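Local coordinates for ALBA-Domain Protein (Trypanosoma brucei, PDB 7DL8) that probably binds RNA through its Alba domain, consistent with the nucleic-acid-binding Alba family, at residues S54-L59 against V65-I70. Sequence-based numbering, arbitrary orientation.
Sequences SVVEML and VVVKKI
Helix 49-61 of the Alba domain packs against strand 65-76, which follows it in the chain and is an outermost strand of the sheet within this chain, through two apolar pairs: Leu-59 with Val-65 and Val-56 with Val-67. Residues three apart on the helix thus meet residues two apart on the strand in reverse order, closest at Leu-59 and Val-65, whose CA atoms lie 5.9 Å apart. There Leu-59 offers the root of its side chain: CB sits 3.6 Å from Val-65 CG2 and 3.9 Å from Val-65 CG1, while Leu-59 CD2 reaches Val-65 CG1 at 4.0 Å. Val-65 already points toward the helix, and its rotation (chi1 -49° for CG1) lets both methyls touch Leu-59. Further along, the side chains of Val-56 and Val-67 cross at about a right angle and touch through one methyl each, Val-56 CG1 to Val-67 CG2 at 3.8 Å. Both valines also touch Ile-90 of strand 84-94, and Leu-33 of helix 22-34 packs on Val-65. Beyond Val-67, Lys-68 and Lys-69 form a classic beta bulge opposite Val-91. With methyl and methylene carbons meeting and 183 Å² buried, segments 54-59 and 65-70 are joined by apolar packing rather than by directional polar bonds.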
loop_
_atom_site.group_PDB
_atom_site.type_symbol
_atom_site.label_atom_id
_atom_site.label_comp_id
_atom_site.label_asym_id
_atom_site.label_seq_id
_atom_site.Cartn_x
_atom_site.Cartn_y
_atom_site.Cartn_z
ATOM N N SER A 54 8.647 -5.228 4.186
ATOM C CA SER A 54 8.103 -6.559 4.432
ATOM C C SER A 54 9.019 -7.651 3.893
ATOM O O SER A 54 9.097 -8.735 4.480
ATOM C CB SER A 54 6.711 -6.678 3.810
ATOM O OG SER A 54 6.366 -8.034 3.581
ATOM N N VAL A 55 9.723 -7.383 2.791
ATOM C CA VAL A 55 10.672 -8.358 2.260
ATOM C C VAL A 55 11.810 -8.585 3.249
ATOM O O VAL A 55 12.241 -9.724 3.473
ATOM C CB VAL A 55 11.194 -7.901 0.885
ATOM C CG1 VAL A 55 12.468 -8.645 0.514
ATOM C CG2 VAL A 55 10.127 -8.107 -0.180
ATOM N N VAL A 56 12.291 -7.512 3.880
ATOM C CA VAL A 56 13.399 -7.641 4.820
ATOM C C VAL A 56 12.927 -8.278 6.122
ATOM O O VAL A 56 13.634 -9.100 6.718
ATOM C CB VAL A 56 14.051 -6.267 5.061
ATOM C CG1 VAL A 56 15.031 -6.329 6.225
ATOM C CG2 VAL A 56 14.743 -5.779 3.796
ATOM N N GLU A 57 11.723 -7.919 6.579
ATOM C CA GLU A 57 11.189 -8.522 7.795
ATOM C C GLU A 57 10.949 -10.017 7.619
ATOM O O GLU A 57 11.134 -10.790 8.565
ATOM C CB GLU A 57 9.897 -7.819 8.211
ATOM C CG GLU A 57 10.102 -6.441 8.829
ATOM C CD GLU A 57 11.133 -6.438 9.944
ATOM O OE1 GLU A 57 11.039 -7.295 10.848
ATOM O OE2 GLU A 57 12.035 -5.574 9.919
ATOM N N MET A 58 10.545 -10.442 6.420
ATOM C CA MET A 58 10.402 -11.869 6.154
ATOM C C MET A 58 11.744 -12.582 6.246
ATOM O O MET A 58 11.837 -13.678 6.812
ATOM C CB MET A 58 9.776 -12.087 4.778
ATOM C CG MET A 58 8.270 -11.909 4.746
ATOM S SD MET A 58 7.567 -12.349 3.147
ATOM C CE MET A 58 7.919 -14.104 3.101
ATOM N N LEU A 59 12.796 -11.973 5.694
ATOM C CA LEU A 59 14.132 -12.548 5.820
ATOM C C LEU A 59 14.588 -12.572 7.273
ATOM O O LEU A 59 15.316 -13.484 7.680
ATOM C CB LEU A 59 15.128 -11.770 4.958
ATOM C CG LEU A 59 14.951 -11.878 3.444
ATOM C CD1 LEU A 59 15.341 -10.575 2.770
ATOM C CD2 LEU A 59 15.770 -13.036 2.901
ATOM N N VAL A 65 19.057 -13.021 7.466
ATOM C CA VAL A 65 19.849 -11.825 7.224
ATOM C C VAL A 65 19.924 -10.995 8.496
ATOM O O VAL A 65 19.155 -11.179 9.442
ATOM C CB VAL A 65 19.283 -10.967 6.071
ATOM C CG1 VAL A 65 19.005 -11.823 4.844
ATOM C CG2 VAL A 65 18.026 -10.233 6.521
ATOM N N VAL A 66 20.876 -10.068 8.501
ATOM C CA VAL A 66 20.952 -9.004 9.490
ATOM C C VAL A 66 21.047 -7.685 8.739
ATOM O O VAL A 66 21.731 -7.592 7.714
ATOM C CB VAL A 66 22.149 -9.184 10.449
ATOM C CG1 VAL A 66 21.880 -10.322 11.421
ATOM C CG2 VAL A 66 23.426 -9.441 9.668
ATOM N N VAL A 67 20.347 -6.672 9.239
ATOM C CA VAL A 67 20.316 -5.372 8.579
ATOM C C VAL A 67 21.604 -4.621 8.914
ATOM O O VAL A 67 21.932 -4.421 10.080
ATOM C CB VAL A 67 19.082 -4.565 9.003
ATOM C CG1 VAL A 67 19.122 -3.181 8.380
ATOM C CG2 VAL A 67 17.812 -5.300 8.597
ATOM N N LYS A 68 22.329 -4.214 7.871
ATOM C CA LYS A 68 23.562 -3.458 8.055
ATOM C C LYS A 68 23.359 -1.954 7.951
ATOM O O LYS A 68 24.084 -1.198 8.607
ATOM C CB LYS A 68 24.609 -3.900 7.023
ATOM C CG LYS A 68 25.943 -3.172 7.123
ATOM C CD LYS A 68 26.840 -3.472 5.933
ATOM C CE LYS A 68 28.125 -2.660 5.994
ATOM N NZ LYS A 68 27.865 -1.194 5.935
ATOM N N LYS A 69 22.370 -1.502 7.182
ATOM C CA LYS A 69 22.161 -0.076 6.972
ATOM C C LYS A 69 20.811 0.144 6.308
ATOM O O LYS A 69 20.401 -0.641 5.450
ATOM C CB LYS A 69 23.277 0.522 6.105
ATOM C CG LYS A 69 23.377 2.035 6.162
ATOM C CD LYS A 69 24.645 2.522 5.483
ATOM C CE LYS A 69 24.426 2.736 3.995
ATOM N NZ LYS A 69 25.692 2.612 3.222
ATOM N N ILE A 70 20.127 1.213 6.715
ATOM C CA ILE A 70 18.896 1.668 6.078
ATOM C C ILE A 70 19.035 3.161 5.825
ATOM O O ILE A 70 19.298 3.928 6.760
ATOM C CB ILE A 70 17.649 1.381 6.933
ATOM C CG1 ILE A 70 17.567 -0.102 7.296
ATOM C CG2 ILE A 70 16.392 1.812 6.195
ATOM C CD1 ILE A 70 16.368 -0.452 8.153
#